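Local coordinates for protein pumilio homolog 23 (PDB 5WZJ) that binds RNA sequence-specifically, including 18S rRNA, through pumilio repeats packed into a right-handed superhelix, and probably regulates translation and mRNA stability, at residues E457-T462 and R486-K491; T508-F513 and G541-R546; D530-L535 and D549-A554. One frame throughout, in Å; residues are numbered along the deposited sequence.

Interaction 1 (E457-T462 and R486-K491)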
loop_
_atom_site.group_PDB
_atom_site.type_symbol
_atom_site.label_atom_id
_atom_site.label_comp_id
_atom_site.label_asym_id
_atom_site.label_seq_id
_atom_site.Cartn_x
_atom_site.Cartn_y
_atom_site.Cartn_z
ATOM N N GLU A 457 -11.838 10.607 30.547
ATOM C CA GLU A 457 -10.912 11.505 29.861
ATOM C C GLU A 457 -9.970 10.745 28.929
ATOM O O GLU A 457 -9.634 11.242 27.845
ATOM C CB GLU A 457 -10.136 12.347 30.868
ATOM C CG GLU A 457 -9.276 11.577 31.819
ATOM C CD GLU A 457 -8.572 12.498 32.797
ATOM O OE1 GLU A 457 -7.598 13.173 32.379
ATOM O OE2 GLU A 457 -9.013 12.555 33.972
ATOM N N TYR A 458 -9.531 9.542 29.320
ATOM C CA TYR A 458 -8.697 8.743 28.419
ATOM C C TYR A 458 -9.487 8.266 27.197
ATOM O O TYR A 458 -8.964 8.269 26.076
ATOM C CB TYR A 458 -8.107 7.538 29.156
ATOM C CG TYR A 458 -7.006 7.839 30.169
ATOM C CD1 TYR A 458 -6.457 9.109 30.297
ATOM C CD2 TYR A 458 -6.508 6.825 30.987
ATOM C CE1 TYR A 458 -5.447 9.367 31.231
ATOM C CE2 TYR A 458 -5.505 7.065 31.906
ATOM C CZ TYR A 458 -4.977 8.334 32.025
ATOM O OH TYR A 458 -3.979 8.552 32.948
ATOM N N ILE A 459 -10.744 7.840 27.396
ATOM C CA ILE A 459 -11.568 7.392 26.273
ATOM C C ILE A 459 -11.852 8.544 25.311
ATOM O O ILE A 459 -11.834 8.362 24.088
ATOM C CB ILE A 459 -12.872 6.743 26.785
ATOM C CG1 ILE A 459 -12.576 5.392 27.437
ATOM C CG2 ILE A 459 -13.851 6.532 25.649
ATOM C CD1 ILE A 459 -13.826 4.623 27.928
ATOM N N THR A 460 -12.128 9.744 25.832
ATOM C CA THR A 460 -12.358 10.869 24.924
ATOM C C THR A 460 -11.073 11.257 24.202
ATOM O O THR A 460 -11.097 11.557 23.003
ATOM C CB THR A 460 -12.934 12.078 25.669
ATOM O OG1 THR A 460 -11.970 12.563 26.600
ATOM C CG2 THR A 460 -14.185 11.698 26.417
ATOM N N GLU A 461 -9.935 11.237 24.904
ATOM C CA GLU A 461 -8.660 11.460 24.229
ATOM C C GLU A 461 -8.430 10.439 23.117
ATOM O O GLU A 461 -7.900 10.779 22.049
ATOM C CB GLU A 461 -7.507 11.407 25.232
ATOM C CG GLU A 461 -7.461 12.583 26.171
ATOM C CD GLU A 461 -7.075 13.861 25.463
ATOM O OE1 GLU A 461 -5.857 14.107 25.320
ATOM O OE2 GLU A 461 -7.989 14.604 25.036
ATOM N N THR A 462 -8.806 9.177 23.355
ATOM C CA THR A 462 -8.662 8.150 22.326
ATOM C C THR A 462 -9.536 8.465 21.121
ATOM O O THR A 462 -9.094 8.362 19.972
ATOM C CB THR A 462 -9.022 6.775 22.898
ATOM O OG1 THR A 462 -8.231 6.519 24.069
ATOM C CG2 THR A 462 -8.790 5.654 21.846
ATOM N N ARG A 486 -22.400 0.333 25.470
ATOM C CA ARG A 486 -23.109 1.462 26.070
ATOM C C ARG A 486 -22.276 2.128 27.166
ATOM O O ARG A 486 -22.217 3.359 27.255
ATOM C CB ARG A 486 -24.464 0.983 26.619
ATOM C CG ARG A 486 -25.286 2.051 27.364
ATOM C CD ARG A 486 -26.729 1.579 27.716
ATOM N NE ARG A 486 -26.788 0.579 28.794
ATOM C CZ ARG A 486 -27.103 -0.710 28.620
ATOM N NH1 ARG A 486 -27.392 -1.179 27.406
ATOM N NH2 ARG A 486 -27.142 -1.542 29.658
ATOM N N ARG A 487 -21.611 1.328 28.002
ATOM C CA ARG A 487 -20.792 1.907 29.057
ATOM C C ARG A 487 -19.728 2.838 28.482
ATOM O O ARG A 487 -19.483 3.921 29.026
ATOM C CB ARG A 487 -20.143 0.795 29.887
ATOM C CG ARG A 487 -19.153 1.341 30.933
ATOM C CD ARG A 487 -18.387 0.230 31.629
ATOM N NE ARG A 487 -17.514 0.779 32.666
ATOM C CZ ARG A 487 -16.561 0.086 33.276
ATOM N NH1 ARG A 487 -16.362 -1.187 32.949
ATOM N NH2 ARG A 487 -15.817 0.668 34.211
ATOM N N LEU A 488 -19.078 2.433 27.386
ATOM C CA LEU A 488 -18.055 3.284 26.785
ATOM C C LEU A 488 -18.677 4.525 26.164
ATOM O O LEU A 488 -18.169 5.637 26.334
ATOM C CB LEU A 488 -17.249 2.499 25.733
ATOM C CG LEU A 488 -16.118 3.300 25.056
ATOM C CD1 LEU A 488 -14.904 2.435 24.808
ATOM C CD2 LEU A 488 -16.572 3.936 23.748
ATOM N N ILE A 489 -19.762 4.350 25.411
ATOM C CA ILE A 489 -20.399 5.485 24.749
ATOM C C ILE A 489 -20.801 6.543 25.769
ATOM O O ILE A 489 -20.608 7.747 25.548
ATOM C CB ILE A 489 -21.604 5.000 23.923
ATOM C CG1 ILE A 489 -21.118 4.148 22.740
ATOM C CG2 ILE A 489 -22.447 6.195 23.432
ATOM C CD1 ILE A 489 -22.244 3.487 21.943
ATOM N N ILE A 490 -21.346 6.113 26.912
ATOM C CA ILE A 490 -21.753 7.069 27.942
ATOM C C ILE A 490 -20.565 7.891 28.427
ATOM O O ILE A 490 -20.704 9.084 28.725
ATOM C CB ILE A 490 -22.465 6.332 29.099
ATOM C CG1 ILE A 490 -23.852 5.898 28.628
ATOM C CG2 ILE A 490 -22.578 7.224 30.353
ATOM C CD1 ILE A 490 -24.559 4.906 29.549
ATOM N N LYS A 491 -19.375 7.295 28.480
ATOM C CA LYS A 491 -18.252 8.098 28.947
ATOM C C LYS A 491 -17.768 9.105 27.907
ATOM O O LYS A 491 -16.884 9.909 28.219
ATOM C CB LYS A 491 -17.112 7.184 29.405
ATOM C CG LYS A 491 -17.409 6.616 30.812
ATOM C CD LYS A 491 -16.268 5.811 31.376
ATOM C CE LYS A 491 -16.255 4.398 30.810
ATOM N NZ LYS A 491 -15.337 3.540 31.632
#
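Ile-459 meets Leu-488 and Lys-491 in a buried, almost wholly apolar contact between two helices of the superhelix, helix 456-463 and the C-terminal end of helix 482-490, within Pumilio repeat 7, with Lys-491 as the first residue of repeat 8. The evidence lies first in the branches of Ile-459. Its CG1 sits beside the backbone N, anti to the carbonyl carbon (chi1 -71°), and the extended branch carries CD1 to 3.9 Å from Leu-488 CG; the second branch, CG2, reaches the same Leu-488 CG at 4.0 Å. One leucine branch point thus rests against both arms of the isoleucine. The bent chain of Lys-491 crosses Ile-459 at about a right angle and touches the same methyl, its CE 3.8 Å from Ile-459 CD1. Here the lysine acts as a hydrocarbon, while its NZ is hydrogen-bonded to the carbonyls of Thr-452 and Met-454. Thr-460 adds a polar-apolar division of its own: OG1 turns back to its helix and bonds Glu-457 O at 3.0 Å from above the carbonyl plane, a carbonyl that also accepts from Glu-461 N, and CG2 lies 3.7 Å from Lys-491 O. No hydrogen bond spans the two segments. Their association therefore rests on van der Waals packing, while the lysine ammonium is held by carbonyls just upstream of helix 456-463 and the threonine hydroxyl is satisfied within its own helix.

Interaction 2 (T508-F513 and G541-R546). With nucleotides of chain B.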
loop_
_atom_site.group_PDB
_atom_site.type_symbol
_atom_site.label_atom_id
_atom_site.label_comp_id
_atom_site.label_asym_id
_atom_site.label_seq_id
_atom_site.Cartn_x
_atom_site.Cartn_y
_atom_site.Cartn_z
ATOM N N THR A 508 -16.696 8.663 14.389
ATOM C CA THR A 508 -16.964 8.042 15.680
ATOM C C THR A 508 -18.313 8.490 16.236
ATOM O O THR A 508 -19.053 7.677 16.805
ATOM C CB THR A 508 -15.827 8.360 16.653
ATOM O OG1 THR A 508 -14.569 8.018 16.049
ATOM C CG2 THR A 508 -15.997 7.579 17.954
ATOM N N VAL A 509 -18.661 9.771 16.071
ATOM C CA VAL A 509 -19.984 10.241 16.489
ATOM C C VAL A 509 -21.076 9.447 15.781
ATOM O O VAL A 509 -22.040 8.982 16.402
ATOM C CB VAL A 509 -20.130 11.750 16.224
ATOM C CG1 VAL A 509 -21.556 12.203 16.525
ATOM C CG2 VAL A 509 -19.128 12.534 17.058
ATOM N N GLU A 510 -20.929 9.281 14.467
ATOM C CA GLU A 510 -21.871 8.503 13.668
ATOM C C GLU A 510 -22.040 7.092 14.204
ATOM O O GLU A 510 -23.157 6.567 14.262
ATOM C CB GLU A 510 -21.361 8.398 12.239
ATOM C CG GLU A 510 -21.934 9.318 11.233
ATOM C CD GLU A 510 -21.205 9.148 9.925
ATOM O OE1 GLU A 510 -20.097 9.725 9.785
ATOM O OE2 GLU A 510 -21.710 8.383 9.072
ATOM N N LYS A 511 -20.927 6.423 14.500
ATOM C CA LYS A 511 -21.007 5.019 14.872
ATOM C C LYS A 511 -21.479 4.851 16.311
ATOM O O LYS A 511 -22.155 3.866 16.621
ATOM C CB LYS A 511 -19.655 4.348 14.613
ATOM C CG LYS A 511 -19.261 4.513 13.143
ATOM C CD LYS A 511 -18.078 3.683 12.716
ATOM C CE LYS A 511 -17.742 3.957 11.244
ATOM N NZ LYS A 511 -16.525 3.228 10.788
ATOM N N CYS A 512 -21.162 5.805 17.185
ATOM C CA CYS A 512 -21.808 5.833 18.495
ATOM C C CYS A 512 -23.308 6.011 18.350
ATOM O O CYS A 512 -24.096 5.262 18.944
ATOM C CB CYS A 512 -21.233 6.957 19.357
ATOM S SG CYS A 512 -19.559 6.658 19.959
ATOM N N PHE A 513 -23.718 7.011 17.565
ATOM C CA PHE A 513 -25.140 7.273 17.365
ATOM C C PHE A 513 -25.863 6.020 16.890
ATOM O O PHE A 513 -26.913 5.646 17.431
ATOM C CB PHE A 513 -25.314 8.425 16.366
ATOM C CG PHE A 513 -26.731 8.911 16.231
ATOM C CD1 PHE A 513 -27.601 8.311 15.330
ATOM C CD2 PHE A 513 -27.190 9.971 17.000
ATOM C CE1 PHE A 513 -28.908 8.761 15.195
ATOM C CE2 PHE A 513 -28.493 10.430 16.869
ATOM C CZ PHE A 513 -29.353 9.822 15.964
ATOM N N GLY A 541 -19.274 17.997 8.277
ATOM C CA GLY A 541 -20.427 18.547 8.953
ATOM C C GLY A 541 -21.753 18.365 8.242
ATOM O O GLY A 541 -22.705 17.814 8.806
ATOM N N PRO A 542 -21.855 18.838 6.995
ATOM C CA PRO A 542 -23.112 18.655 6.253
ATOM C C PRO A 542 -23.590 17.215 6.223
ATOM O O PRO A 542 -24.787 16.964 6.405
ATOM C CB PRO A 542 -22.763 19.173 4.852
ATOM C CG PRO A 542 -21.726 20.202 5.103
ATOM C CD PRO A 542 -20.905 19.686 6.252
ATOM N N TYR A 543 -22.692 16.252 6.018
ATOM C CA TYR A 543 -23.136 14.865 5.998
ATOM C C TYR A 543 -23.560 14.395 7.388
ATOM O O TYR A 543 -24.521 13.631 7.527
ATOM C CB TYR A 543 -22.041 13.964 5.436
ATOM C CG TYR A 543 -22.312 12.509 5.708
ATOM C CD1 TYR A 543 -23.225 11.792 4.940
ATOM C CD2 TYR A 543 -21.680 11.855 6.752
ATOM C CE1 TYR A 543 -23.487 10.448 5.202
ATOM C CE2 TYR A 543 -21.934 10.520 7.020
ATOM C CZ TYR A 543 -22.833 9.816 6.246
ATOM O OH TYR A 543 -23.070 8.486 6.524
ATOM N N LEU A 544 -22.847 14.826 8.428
ATOM C CA LEU A 544 -23.233 14.456 9.785
ATOM C C LEU A 544 -24.585 15.062 10.154
ATOM O O LEU A 544 -25.458 14.384 10.717
ATOM C CB LEU A 544 -22.157 14.911 10.762
ATOM C CG LEU A 544 -22.151 14.200 12.101
ATOM C CD1 LEU A 544 -22.069 12.723 11.833
ATOM C CD2 LEU A 544 -20.970 14.647 12.936
ATOM N N LEU A 545 -24.775 16.348 9.842
ATOM C CA LEU A 545 -26.028 17.018 10.175
ATOM C C LEU A 545 -27.210 16.374 9.464
ATOM O O LEU A 545 -28.297 16.267 10.047
ATOM C CB LEU A 545 -25.933 18.513 9.834
ATOM C CG LEU A 545 -24.989 19.352 10.709
ATOM C CD1 LEU A 545 -24.722 20.721 10.099
ATOM C CD2 LEU A 545 -25.543 19.513 12.114
ATOM N N ARG A 546 -27.006 15.906 8.226
ATOM C CA ARG A 546 -28.086 15.276 7.468
ATOM C C ARG A 546 -28.372 13.861 7.963
ATOM O O ARG A 546 -29.538 13.466 8.094
ATOM C CB ARG A 546 -27.742 15.247 5.976
ATOM C CG ARG A 546 -28.251 16.434 5.163
ATOM C CD ARG A 546 -27.944 16.282 3.664
ATOM N NE ARG A 546 -26.554 16.602 3.326
ATOM C CZ ARG A 546 -25.620 15.705 3.009
ATOM N NH1 ARG A 546 -24.387 16.106 2.717
ATOM N NH2 ARG A 546 -25.911 14.409 2.976
ATOM O "O5'" G B 1 -14.660 12.588 1.035
ATOM C "C5'" G B 1 -14.101 13.830 1.442
ATOM C "C4'" G B 1 -13.982 13.924 2.944
ATOM O "O4'" G B 1 -15.306 14.006 3.538
ATOM C "C3'" G B 1 -13.324 12.738 3.643
ATOM O "O3'" G B 1 -11.902 12.806 3.616
ATOM C "C2'" G B 1 -13.908 12.813 5.052
ATOM O "O2'" G B 1 -13.222 13.783 5.830
ATOM C "C1'" G B 1 -15.326 13.330 4.777
ATOM N N9 G B 1 -16.313 12.234 4.706
ATOM C C8 G B 1 -16.637 11.461 3.610
ATOM N N7 G B 1 -17.545 10.554 3.860
ATOM C C5 G B 1 -17.838 10.736 5.209
ATOM C C6 G B 1 -18.750 10.043 6.052
ATOM O O6 G B 1 -19.502 9.103 5.755
ATOM N N1 G B 1 -18.730 10.548 7.355
ATOM C C2 G B 1 -17.937 11.583 7.797
ATOM N N2 G B 1 -18.063 11.916 9.094
ATOM N N3 G B 1 -17.081 12.240 7.019
ATOM C C4 G B 1 -17.085 11.767 5.749
#
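Glu-510 OE1 is gripped by two N-H groups of one guanine, G1 of chain B, while the other oxygen of the carboxylate, OE2, takes the hydroxyl of Tyr-543. The bond from G1 N1 to Glu-510 OE1 is 2.9 Å long with an angle of 157° at the hydrogen; that from G1 N2 is 3.1 Å and more bent. Tyr-543 OH donates to Glu-510 OE2 over 2.9 Å, arriving from above the carboxylate plane, and the ring stands 71° from that plane. The tyrosine, though poorly ordered, also lies against the base, its CD2 3.3 Å from G1 N1. This is PUF-type base recognition: a carboxylate reads the Watson-Crick edge of guanine from an RNA-facing helix of the superhelix. Neighbouring Lys-511 bonds O6 of another guanine. Helices 503-514 and 541-547 run almost parallel here, the axes of their short segments 11.0 Å apart. Behind the carboxylate, Leu-544 holds its CG anti to the backbone N (chi1 -159°) and brings CD1 to 3.5 Å from Glu-510 CG. Its other methyl, CD2, makes a looser contact with Val-509 CG1 at 4.4 Å, and Leu-528 of helix 518-530 packs against both Val-509 and Leu-544.

Interaction 3 (D530-L535 and D549-A554)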
loop_
_atom_site.group_PDB
_atom_site.type_symbol
_atom_site.label_atom_id
_atom_site.label_comp_id
_atom_site.label_asym_id
_atom_site.label_seq_id
_atom_site.Cartn_x
_atom_site.Cartn_y
_atom_site.Cartn_z
ATOM N N ASP A 530 -25.538 22.212 19.718
ATOM C CA ASP A 530 -24.806 23.325 20.313
ATOM C C ASP A 530 -23.649 23.812 19.449
ATOM O O ASP A 530 -23.226 24.960 19.601
ATOM C CB ASP A 530 -24.269 22.935 21.689
ATOM C CG ASP A 530 -25.366 22.789 22.722
ATOM O OD1 ASP A 530 -26.384 23.507 22.625
ATOM O OD2 ASP A 530 -25.205 21.955 23.640
ATOM N N VAL A 531 -23.111 22.975 18.567
ATOM C CA VAL A 531 -21.983 23.364 17.728
ATOM C C VAL A 531 -22.372 23.374 16.254
ATOM O O VAL A 531 -21.508 23.304 15.383
ATOM C CB VAL A 531 -20.764 22.455 17.979
ATOM C CG1 VAL A 531 -20.389 22.457 19.461
ATOM C CG2 VAL A 531 -21.039 21.027 17.502
ATOM N N LYS A 532 -23.681 23.465 15.972
ATOM C CA LYS A 532 -24.175 23.273 14.613
ATOM C C LYS A 532 -23.579 24.289 13.646
ATOM O O LYS A 532 -23.324 23.963 12.479
ATOM C CB LYS A 532 -25.699 23.367 14.592
ATOM C CG LYS A 532 -26.297 23.094 13.226
ATOM C CD LYS A 532 -27.612 23.832 13.025
ATOM C CE LYS A 532 -27.945 23.933 11.538
ATOM N NZ LYS A 532 -29.135 24.796 11.294
ATOM N N VAL A 533 -23.360 25.519 14.106
ATOM C CA VAL A 533 -22.770 26.540 13.242
ATOM C C VAL A 533 -21.365 26.122 12.816
ATOM O O VAL A 533 -21.071 25.984 11.622
ATOM C CB VAL A 533 -22.767 27.905 13.952
ATOM C CG1 VAL A 533 -21.896 28.891 13.188
ATOM C CG2 VAL A 533 -24.191 28.429 14.087
ATOM N N ASP A 534 -20.484 25.893 13.795
ATOM C CA ASP A 534 -19.118 25.478 13.481
ATOM C C ASP A 534 -19.091 24.175 12.686
ATOM O O ASP A 534 -18.255 24.007 11.790
ATOM C CB ASP A 534 -18.307 25.341 14.771
ATOM C CG ASP A 534 -17.946 26.685 15.378
ATOM O OD1 ASP A 534 -17.622 27.610 14.602
ATOM O OD2 ASP A 534 -17.986 26.822 16.621
ATOM N N LEU A 535 -20.009 23.247 12.986
ATOM C CA LEU A 535 -19.985 21.938 12.335
ATOM C C LEU A 535 -20.316 22.038 10.850
ATOM O O LEU A 535 -19.737 21.314 10.032
ATOM C CB LEU A 535 -20.955 20.986 13.042
ATOM C CG LEU A 535 -21.078 19.546 12.536
ATOM C CD1 LEU A 535 -19.728 18.817 12.577
ATOM C CD2 LEU A 535 -22.135 18.784 13.356
ATOM N N ASP A 549 -30.102 14.079 11.132
ATOM C CA ASP A 549 -31.262 14.970 11.028
ATOM C C ASP A 549 -31.280 15.984 12.166
ATOM O O ASP A 549 -32.260 16.122 12.898
ATOM C CB ASP A 549 -32.568 14.169 10.985
ATOM C CG ASP A 549 -33.774 15.037 10.668
ATOM O OD1 ASP A 549 -33.593 16.186 10.201
ATOM O OD2 ASP A 549 -34.906 14.570 10.899
ATOM N N ILE A 550 -30.163 16.696 12.323
ATOM C CA ILE A 550 -30.033 17.604 13.454
ATOM C C ILE A 550 -31.037 18.746 13.335
ATOM O O ILE A 550 -31.606 19.194 14.339
ATOM C CB ILE A 550 -28.577 18.102 13.566
ATOM C CG1 ILE A 550 -27.644 16.924 13.878
ATOM C CG2 ILE A 550 -28.434 19.155 14.657
ATOM C CD1 ILE A 550 -28.013 16.173 15.183
ATOM N N ASP A 551 -31.295 19.211 12.107
ATOM C CA ASP A 551 -32.296 20.259 11.905
ATOM C C ASP A 551 -33.683 19.796 12.347
ATOM O O ASP A 551 -34.423 20.557 12.981
ATOM C CB ASP A 551 -32.327 20.690 10.436
ATOM C CG ASP A 551 -31.096 21.483 10.025
ATOM O OD1 ASP A 551 -30.435 22.072 10.905
ATOM O OD2 ASP A 551 -30.800 21.524 8.814
ATOM N N GLY A 552 -34.049 18.550 12.020
ATOM C CA GLY A 552 -35.350 18.035 12.425
ATOM C C GLY A 552 -35.476 17.862 13.927
ATOM O O GLY A 552 -36.554 18.057 14.496
ATOM N N TYR A 553 -34.378 17.487 14.590
ATOM C CA TYR A 553 -34.378 17.416 16.047
ATOM C C TYR A 553 -34.621 18.789 16.669
ATOM O O TYR A 553 -35.370 18.915 17.645
ATOM C CB TYR A 553 -33.056 16.826 16.558
ATOM C CG TYR A 553 -32.949 16.882 18.061
ATOM C CD1 TYR A 553 -33.775 16.101 18.862
ATOM C CD2 TYR A 553 -32.056 17.745 18.682
ATOM C CE1 TYR A 553 -33.695 16.162 20.241
ATOM C CE2 TYR A 553 -31.969 17.816 20.066
ATOM C CZ TYR A 553 -32.790 17.024 20.839
ATOM O OH TYR A 553 -32.716 17.093 22.215
ATOM N N ALA A 554 -33.995 19.832 16.119
ATOM C CA ALA A 554 -34.187 21.172 16.666
ATOM C C ALA A 554 -35.613 21.667 16.448
ATOM O O ALA A 554 -36.215 22.263 17.349
ATOM C CB ALA A 554 -33.187 22.144 16.034
#
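Lys-532 and Asp-551 form a surface salt bridge, the one direct contact between the two segments, with Lys-532 NZ 3.0 Å from Asp-551 OD1. As a hydrogen bond it is weak: Lys-532 CE lies nearly as close to the same oxygen, at 3.2 Å, which indicates that the carboxylate meets the end of the chain from the side. The lysine chain is extended beyond CG, which itself stands anti to the backbone N (chi1 -176°), and the two side chains meet at about a right angle. Behind this ion pair the backbones stay apart, the closest CA atoms being those of Lys-532 and Ile-550 at 8.2 Å. Leu-545 of helix 541-547 fills in between, packing on Lys-532, Leu-535 and Ile-550. Each partner also stands in the first turn of its helix. Val-531 is the N-cap of helix 532-537, and its O accepts from Leu-535 N. On the other side, Asp-549 OD1 accepts from Gly-552 N at 3.0 Å, the donor standing well above the carboxylate plane. The same Asp-549 leaves the preceding helix with positive phi (52°), and two bonds run back into that helix's last turn: a Schellman motif leading straight into an N-cap, near the C-terminal end of this all-helical superhelix.

Overall arrangement
All three contacts lie in the C-terminal part of the superhelix, on the same side of the chain's centre; interaction 1 closes before the interleaved interactions 2 and 3 begin. Interaction 2 touches both others: its centre is about 17 Å from that of interaction 1, where Ile-489 CD1 packs 3.9 Å from Cys-512 O, and about 11 Å from that of interaction 3. The latter junction is more extensive: Leu-545 CD2 packs 3.7 Å from Leu-535 CD2, and Leu-545 O lies 3.0 Å from Ile-550 N, a probable hydrogen bond. Interactions 1 and 3, about 22 Å apart between centres, do not touch. Interaction 2 grips the RNA directly, whereas the nearest atoms of interactions 1 and 3 each remain about 8 Å from it.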